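Local coordinates for Two-component sensor histidine kinase (Nostoc sp., PDB 3OLO), which probably senses a signal through its PAS domain and passes it on by ATP-dependent autophosphorylation of a histidine, as two-component sensor kinases do, at residues A[31-36]-A[68-73]; A[57-60]-A[64-67]; A[75-80]-A[106-111]. All coordinates share one frame; numbering follows the deposited sequence.

Contact 1: A[31-36]-A[68-73]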
# COMPACT_ATOMS: atom_id res chain seq x y z
N ASP A 31 -1.21 -10.41 -17.16
CA ASP A 31 -1.42 -9.89 -18.50
C ASP A 31 -2.79 -10.30 -19.06
O ASP A 31 -3.30 -9.66 -19.98
CB ASP A 31 -0.28 -10.35 -19.43
CG ASP A 31 -0.04 -9.39 -20.59
OD1 ASP A 31 -0.14 -8.16 -20.41
OD2 ASP A 31 0.25 -9.88 -21.70
N ASN A 32 -3.39 -11.35 -18.51
CA ASN A 32 -4.74 -11.75 -18.91
C ASN A 32 -5.80 -11.34 -17.88
O ASN A 32 -6.89 -11.90 -17.84
CB ASN A 32 -4.82 -13.26 -19.15
CG ASN A 32 -3.53 -13.82 -19.73
OD1 ASN A 32 -3.15 -13.48 -20.85
ND2 ASN A 32 -2.87 -14.69 -18.97
N TRP A 33 -5.46 -10.36 -17.05
CA TRP A 33 -6.37 -9.78 -16.07
C TRP A 33 -6.74 -10.75 -14.94
O TRP A 33 -7.70 -10.52 -14.22
CB TRP A 33 -7.64 -9.24 -16.75
CG TRP A 33 -7.34 -8.54 -18.03
CD1 TRP A 33 -7.53 -9.03 -19.29
CD2 TRP A 33 -6.79 -7.23 -18.19
NE1 TRP A 33 -7.13 -8.10 -20.22
CE2 TRP A 33 -6.67 -6.99 -19.57
CE3 TRP A 33 -6.37 -6.24 -17.29
CZ2 TRP A 33 -6.15 -5.79 -20.09
CZ3 TRP A 33 -5.86 -5.04 -17.80
CH2 TRP A 33 -5.75 -4.84 -19.19
N GLN A 34 -5.98 -11.83 -14.80
CA GLN A 34 -6.09 -12.70 -13.63
C GLN A 34 -5.52 -11.99 -12.40
O GLN A 34 -4.49 -11.33 -12.49
CB GLN A 34 -5.34 -14.02 -13.87
CG GLN A 34 -3.80 -13.94 -13.87
CD GLN A 34 -3.20 -13.60 -15.24
OE1 GLN A 34 -3.67 -12.70 -15.94
NE2 GLN A 34 -2.15 -14.33 -15.62
N PHE A 35 -6.19 -12.10 -11.26
CA PHE A 35 -5.64 -11.58 -10.01
C PHE A 35 -4.35 -12.33 -9.64
O PHE A 35 -4.28 -13.55 -9.76
CB PHE A 35 -6.64 -11.73 -8.86
CG PHE A 35 -7.88 -10.89 -9.03
CD1 PHE A 35 -7.86 -9.54 -8.71
CD2 PHE A 35 -9.06 -11.46 -9.50
CE1 PHE A 35 -9.00 -8.75 -8.86
CE2 PHE A 35 -10.20 -10.70 -9.67
CZ PHE A 35 -10.18 -9.33 -9.34
N LEU A 36 -3.34 -11.60 -9.19
CA LEU A 36 -2.08 -12.19 -8.79
C LEU A 36 -1.83 -11.93 -7.32
O LEU A 36 -1.17 -12.71 -6.63
CB LEU A 36 -0.92 -11.60 -9.59
CG LEU A 36 -1.00 -11.78 -11.10
CD1 LEU A 36 0.17 -11.09 -11.76
CD2 LEU A 36 -1.04 -13.25 -11.46
N HIS A 68 -14.72 -1.93 -21.88
CA HIS A 68 -13.49 -1.14 -21.89
C HIS A 68 -12.65 -1.41 -23.13
O HIS A 68 -12.56 -2.54 -23.59
CB HIS A 68 -12.64 -1.47 -20.66
CG HIS A 68 -13.41 -1.46 -19.38
ND1 HIS A 68 -14.45 -0.58 -19.15
CD2 HIS A 68 -13.31 -2.22 -18.27
CE1 HIS A 68 -14.95 -0.80 -17.95
NE2 HIS A 68 -14.27 -1.79 -17.39
N ASP A 69 -12.04 -0.37 -23.66
CA ASP A 69 -11.15 -0.53 -24.80
C ASP A 69 -9.77 -0.87 -24.25
O ASP A 69 -8.87 -0.03 -24.20
CB ASP A 69 -11.10 0.75 -25.63
CG ASP A 69 -10.21 0.61 -26.86
OD1 ASP A 69 -9.35 -0.30 -26.87
OD2 ASP A 69 -10.38 1.40 -27.80
N TRP A 70 -9.63 -2.12 -23.82
CA TRP A 70 -8.44 -2.58 -23.12
C TRP A 70 -7.15 -2.29 -23.88
O TRP A 70 -6.17 -1.87 -23.28
CB TRP A 70 -8.54 -4.08 -22.83
CG TRP A 70 -9.52 -4.38 -21.75
CD1 TRP A 70 -10.69 -5.05 -21.87
CD2 TRP A 70 -9.41 -3.99 -20.38
NE1 TRP A 70 -11.32 -5.12 -20.65
CE2 TRP A 70 -10.56 -4.47 -19.72
CE3 TRP A 70 -8.45 -3.29 -19.64
CZ2 TRP A 70 -10.77 -4.28 -18.36
CZ3 TRP A 70 -8.67 -3.09 -18.29
CH2 TRP A 70 -9.82 -3.58 -17.67
N GLU A 71 -7.16 -2.51 -25.19
CA GLU A 71 -5.97 -2.23 -25.99
C GLU A 71 -5.49 -0.81 -25.72
O GLU A 71 -4.34 -0.59 -25.36
CB GLU A 71 -6.25 -2.40 -27.47
CG GLU A 71 -5.07 -2.02 -28.35
CD GLU A 71 -4.52 -3.19 -29.14
OE1 GLU A 71 -5.10 -4.30 -29.04
OE2 GLU A 71 -3.51 -3.00 -29.85
N GLU A 72 -6.39 0.14 -25.92
CA GLU A 72 -6.08 1.54 -25.65
C GLU A 72 -5.68 1.76 -24.19
O GLU A 72 -4.82 2.59 -23.91
CB GLU A 72 -7.28 2.42 -26.00
CG GLU A 72 -7.31 3.73 -25.25
CD GLU A 72 -8.39 4.66 -25.76
OE1 GLU A 72 -8.43 5.82 -25.30
OE2 GLU A 72 -9.19 4.24 -26.62
N ILE A 73 -6.30 1.03 -23.28
CA ILE A 73 -5.94 1.14 -21.86
C ILE A 73 -4.45 0.84 -21.67
O ILE A 73 -3.72 1.61 -21.05
CB ILE A 73 -6.76 0.16 -20.97
CG1 ILE A 73 -8.25 0.52 -20.99
CG2 ILE A 73 -6.21 0.15 -19.55
CD1 ILE A 73 -8.55 2.00 -21.05
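Trp33 and Trp70 meet ring against ring, and this one pair carries nearly all of the contact between 31-36 and 68-73. Their six-membered rings have centroids 4.0 Å apart and planes inclined at 39°, an oblique meeting that is neither a stack nor edge-to-face. The two indoles reach past each other in opposite directions, and the outer benzo atoms of Trp33 lie over the CD2, CE3 and CZ3 side of Trp70: Trp33 CZ2 sits 3.7 Å from Trp70 CD2, and Trp33 CZ3 3.5 Å from Trp70 CZ3. In both residues CG stands opposite the carbonyl carbon (chi1 -41° in Trp33, -73° in Trp70), which swings each indole into the space between the segments. On the opposite face of Trp70 lies His68 CB, and on that of Trp33 the O of Asp31, each toward the rim. Phe65 joins as a third ring, meeting Trp33 edge-to-face. One step further out, Asp69 caps the helix that carries Trp70: its OD1 accepts from Glu72 N at 3.1 Å, from above the carboxylate plane. Asp69 is also the centre of an inverse gamma turn, through which the chain enters helix 70-76. With no hydrogen bond crossing between the segments, the contact rests on apolar aromatic surface, while the polar demand of the Trp70 indole N-H is met outside the pair, by Phe65 O.

Contact 2: A[57-60]-A[64-67]; sequences NLQD and DFAL
The Phe65 ring is covered on one face by Gln59 and touched at its edge by Leu58. Over the face, Gln59 CB makes a CH-pi contact, 4.1 Å from the centroid of the Phe65 ring and only 13° off its normal. The rest of the Gln59 chain, extended beyond CG, runs on across the rim, with CG 3.9 Å from Phe65 CD1; the amide plane is tilted 34° from the ring. At the edge, near the ring plane, Leu58 CD2 comes 3.8 Å from Phe65 CD2. Phe65 holds its CG anti to the backbone N (chi1 176°), which carries the ring across to these two neighbours. Trp70 also packs against the ring, obliquely.

The backbone that presents Leu58 and Gln59 is held by its own side chains. Asn57 OD1 accepts from Gln59 N at 2.9 Å, and Asp60 OD2 takes the N-H of Asn57 at 2.9 Å from above the carboxylate plane. Asn57 ND2 donates in turn to Asn32 O. Phe65 itself opens a short 3-10 turn, residues 65-67. An Asx turn that begins at Asn57, facing a 3-10 turn across three residues, thus folds up the connection between helix 50-53 and helix 70-76 of this PAS domain.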
# COMPACT_ATOMS: atom_id res chain seq x y z
N ASN A 57 -10.61 -13.90 -12.31
CA ASN A 57 -10.25 -12.90 -13.30
C ASN A 57 -11.03 -11.62 -13.03
O ASN A 57 -12.12 -11.68 -12.45
CB ASN A 57 -10.62 -13.41 -14.69
CG ASN A 57 -9.97 -12.62 -15.79
OD1 ASN A 57 -10.55 -11.67 -16.33
ND2 ASN A 57 -8.76 -13.00 -16.13
N LEU A 58 -10.47 -10.49 -13.44
CA LEU A 58 -11.18 -9.21 -13.36
C LEU A 58 -12.56 -9.31 -13.99
O LEU A 58 -13.52 -8.68 -13.54
CB LEU A 58 -10.38 -8.13 -14.10
CG LEU A 58 -11.03 -6.75 -14.10
CD1 LEU A 58 -11.19 -6.28 -12.66
CD2 LEU A 58 -10.22 -5.75 -14.93
N GLN A 59 -12.67 -10.13 -15.02
CA GLN A 59 -13.92 -10.26 -15.75
C GLN A 59 -15.02 -10.91 -14.89
O GLN A 59 -16.20 -10.82 -15.23
CB GLN A 59 -13.67 -11.10 -17.00
CG GLN A 59 -14.87 -11.21 -17.92
CD GLN A 59 -14.54 -11.97 -19.20
OE1 GLN A 59 -15.19 -11.78 -20.23
NE2 GLN A 59 -13.54 -12.85 -19.13
N ASP A 60 -14.64 -11.54 -13.79
CA ASP A 60 -15.62 -12.16 -12.88
C ASP A 60 -16.21 -11.16 -11.90
O ASP A 60 -17.18 -11.47 -11.22
CB ASP A 60 -14.96 -13.29 -12.08
CG ASP A 60 -14.38 -14.37 -12.97
OD1 ASP A 60 -14.99 -14.67 -14.02
OD2 ASP A 60 -13.32 -14.93 -12.61
N ASP A 64 -18.66 -4.51 -16.33
CA ASP A 64 -18.57 -3.83 -17.61
C ASP A 64 -17.25 -4.09 -18.32
O ASP A 64 -16.84 -3.31 -19.19
CB ASP A 64 -18.81 -2.33 -17.42
CG ASP A 64 -20.22 -2.03 -16.94
OD1 ASP A 64 -21.15 -2.74 -17.38
OD2 ASP A 64 -20.38 -1.10 -16.13
N PHE A 65 -16.61 -5.19 -17.96
CA PHE A 65 -15.27 -5.51 -18.44
C PHE A 65 -15.16 -5.47 -19.97
O PHE A 65 -14.20 -4.93 -20.52
CB PHE A 65 -14.85 -6.89 -17.93
CG PHE A 65 -13.52 -7.35 -18.44
CD1 PHE A 65 -13.43 -8.06 -19.63
CD2 PHE A 65 -12.36 -7.10 -17.72
CE1 PHE A 65 -12.20 -8.49 -20.10
CE2 PHE A 65 -11.14 -7.53 -18.19
CZ PHE A 65 -11.06 -8.23 -19.38
N ALA A 66 -16.13 -6.03 -20.66
CA ALA A 66 -16.08 -6.11 -22.12
C ALA A 66 -16.35 -4.76 -22.77
O ALA A 66 -16.16 -4.59 -23.98
CB ALA A 66 -17.06 -7.15 -22.63
N LEU A 67 -16.78 -3.79 -21.98
CA LEU A 67 -17.03 -2.45 -22.50
C LEU A 67 -15.76 -1.62 -22.66
O LEU A 67 -15.72 -0.70 -23.47
CB LEU A 67 -18.01 -1.71 -21.60
CG LEU A 67 -19.50 -1.93 -21.90
CD1 LEU A 67 -19.80 -3.38 -22.29
CD2 LEU A 67 -20.33 -1.50 -20.70

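Contact 3: A[75-80]-A[106-111]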
# COMPACT_ATOMS: atom_id res chain seq x y z
N GLN A 75 -1.95 0.83 -23.78
CA GLN A 75 -1.09 1.82 -24.41
C GLN A 75 -0.93 3.06 -23.54
O GLN A 75 0.14 3.66 -23.50
CB GLN A 75 -1.62 2.19 -25.78
CG GLN A 75 -1.32 1.14 -26.83
CD GLN A 75 -2.28 1.17 -27.98
OE1 GLN A 75 -2.73 2.23 -28.41
NE2 GLN A 75 -2.63 -0.01 -28.49
N LYS A 76 -2.00 3.42 -22.83
CA LYS A 76 -1.99 4.57 -21.92
C LYS A 76 -0.94 4.36 -20.83
O LYS A 76 -0.20 5.28 -20.49
CB LYS A 76 -3.37 4.79 -21.31
CG LYS A 76 -4.46 5.19 -22.32
CD LYS A 76 -4.32 6.65 -22.75
CE LYS A 76 -5.03 6.92 -24.08
NZ LYS A 76 -4.46 8.12 -24.78
N ASN A 77 -0.90 3.14 -20.28
CA ASN A 77 0.09 2.74 -19.28
C ASN A 77 -0.17 3.29 -17.86
O ASN A 77 0.25 2.69 -16.87
CB ASN A 77 1.50 3.11 -19.72
CG ASN A 77 2.54 2.21 -19.10
OD1 ASN A 77 2.99 1.24 -19.72
ND2 ASN A 77 2.92 2.50 -17.87
N ASN A 78 -0.82 4.44 -17.78
CA ASN A 78 -1.38 4.93 -16.53
C ASN A 78 -2.74 5.53 -16.86
O ASN A 78 -2.83 6.40 -17.72
CB ASN A 78 -0.47 5.98 -15.90
CG ASN A 78 0.98 5.52 -15.82
OD1 ASN A 78 1.35 4.76 -14.94
ND2 ASN A 78 1.80 6.00 -16.76
N TYR A 79 -3.78 5.08 -16.18
CA TYR A 79 -5.14 5.45 -16.56
C TYR A 79 -6.12 5.24 -15.40
O TYR A 79 -5.98 4.29 -14.63
CB TYR A 79 -5.55 4.62 -17.77
CG TYR A 79 -6.76 5.13 -18.51
CD1 TYR A 79 -6.77 6.39 -19.08
CD2 TYR A 79 -7.89 4.33 -18.67
CE1 TYR A 79 -7.87 6.86 -19.78
CE2 TYR A 79 -9.00 4.78 -19.37
CZ TYR A 79 -8.99 6.04 -19.92
OH TYR A 79 -10.09 6.49 -20.61
N THR A 80 -7.10 6.13 -15.27
CA THR A 80 -8.12 6.06 -14.22
C THR A 80 -9.48 6.17 -14.88
O THR A 80 -9.68 7.02 -15.74
CB THR A 80 -7.96 7.22 -13.18
OG1 THR A 80 -6.76 7.04 -12.42
CG2 THR A 80 -9.14 7.25 -12.19
N GLU A 106 10.03 -11.24 -16.82
CA GLU A 106 9.21 -11.60 -17.98
C GLU A 106 7.71 -11.49 -17.71
O GLU A 106 6.89 -12.06 -18.44
CB GLU A 106 9.54 -13.02 -18.46
CG GLU A 106 9.53 -14.08 -17.38
CD GLU A 106 9.85 -15.46 -17.93
OE1 GLU A 106 10.76 -15.57 -18.78
OE2 GLU A 106 9.18 -16.44 -17.52
N ARG A 107 7.35 -10.75 -16.67
CA ARG A 107 5.94 -10.58 -16.31
C ARG A 107 5.52 -9.13 -16.49
O ARG A 107 6.08 -8.25 -15.87
CB ARG A 107 5.70 -10.99 -14.86
CG ARG A 107 4.81 -12.20 -14.70
CD ARG A 107 3.53 -11.87 -13.96
NE ARG A 107 2.46 -12.81 -14.29
CZ ARG A 107 1.62 -12.68 -15.32
NH1 ARG A 107 0.69 -13.60 -15.54
NH2 ARG A 107 1.71 -11.63 -16.14
N ARG A 108 4.53 -8.90 -17.34
CA ARG A 108 3.86 -7.61 -17.36
C ARG A 108 2.61 -7.75 -16.50
O ARG A 108 1.90 -8.76 -16.58
CB ARG A 108 3.51 -7.18 -18.78
CG ARG A 108 2.96 -5.76 -18.88
CD ARG A 108 3.06 -5.23 -20.30
NE ARG A 108 2.30 -4.00 -20.49
CZ ARG A 108 2.76 -2.78 -20.23
NH1 ARG A 108 1.99 -1.72 -20.44
NH2 ARG A 108 3.99 -2.61 -19.75
N PHE A 109 2.35 -6.76 -15.66
CA PHE A 109 1.19 -6.81 -14.78
C PHE A 109 0.78 -5.40 -14.45
O PHE A 109 1.49 -4.46 -14.79
CB PHE A 109 1.53 -7.58 -13.50
CG PHE A 109 2.66 -6.97 -12.71
CD1 PHE A 109 3.97 -7.16 -13.10
CD2 PHE A 109 2.40 -6.22 -11.58
CE1 PHE A 109 5.01 -6.60 -12.38
CE2 PHE A 109 3.43 -5.66 -10.85
CZ PHE A 109 4.73 -5.85 -11.25
N SER A 110 -0.37 -5.22 -13.83
CA SER A 110 -0.77 -3.89 -13.46
C SER A 110 -1.04 -3.82 -11.98
O SER A 110 -1.46 -4.79 -11.37
CB SER A 110 -1.99 -3.44 -14.27
OG SER A 110 -3.06 -4.34 -14.09
N CYS A 111 -0.71 -2.67 -11.41
CA CYS A 111 -1.12 -2.30 -10.08
C CYS A 111 -2.41 -1.53 -10.23
O CYS A 111 -2.52 -0.62 -11.05
CB CYS A 111 -0.07 -1.41 -9.43
SG CYS A 111 1.46 -2.28 -9.07
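Arg108 reaches over to Asn77 from strand 107-116, and its side chain can be followed outward from CB. CB points toward 75-80, and CG lies anti to the backbone N (chi1 -173°), with the chain staying extended as far as NE, so the guanidinium is delivered to the end of helix 70-76. The side chain also touches Phe101 of the neighbouring strand 92-104. At the tip NH1 donates to Asn77 OD1 at 3.2 Å, in an almost straight bond with an N-H...O angle of 176°. The oxygen lies in the guanidinium plane, whereas the donor stands 42° out of the carbonyl plane of Asn77; the two flat groups are clearly turned against each other. NH2, 4.0 Å from Asn77 OD1, has a long, weak ion pair with Glu103. The other end of the amide, Asn77 ND2, gives a weak hydrogen bond to Phe101 O. Replacing Arg108 by an alanine removes the guanidinium, and Asn77 OD1 would probably be left without this donor and the amide freer to turn. Asn77 is the first residue after the helix, with positive phi, where the chain turns into edge strand 78-86. This bond therefore joins the helix-to-strand turn of the PAS fold to the strand at the centre of its antiparallel sheet.

From the N terminus, the turn after strand 25-29 and the start of strand 35-38 supply 31-36. Contact 1 closes a loop of 31 intervening residues when the chain reaches 68-73. Within that loop falls contact 2, a short closure over three residues, and the two touch directly, Trp33 O to Leu58 N being a probable hydrogen bond. Together they tie the 25-29/35-38 turn to the connection that leads into helix 70-76 and to the helix itself. Contact 3 follows in series, sharing that helix with contact 1; it closes the excursion through strands 78-86 and 92-104 and joins the helix end to strand 107-116. Contacts 2 and 3 remain about 7 Å apart at their nearest atoms.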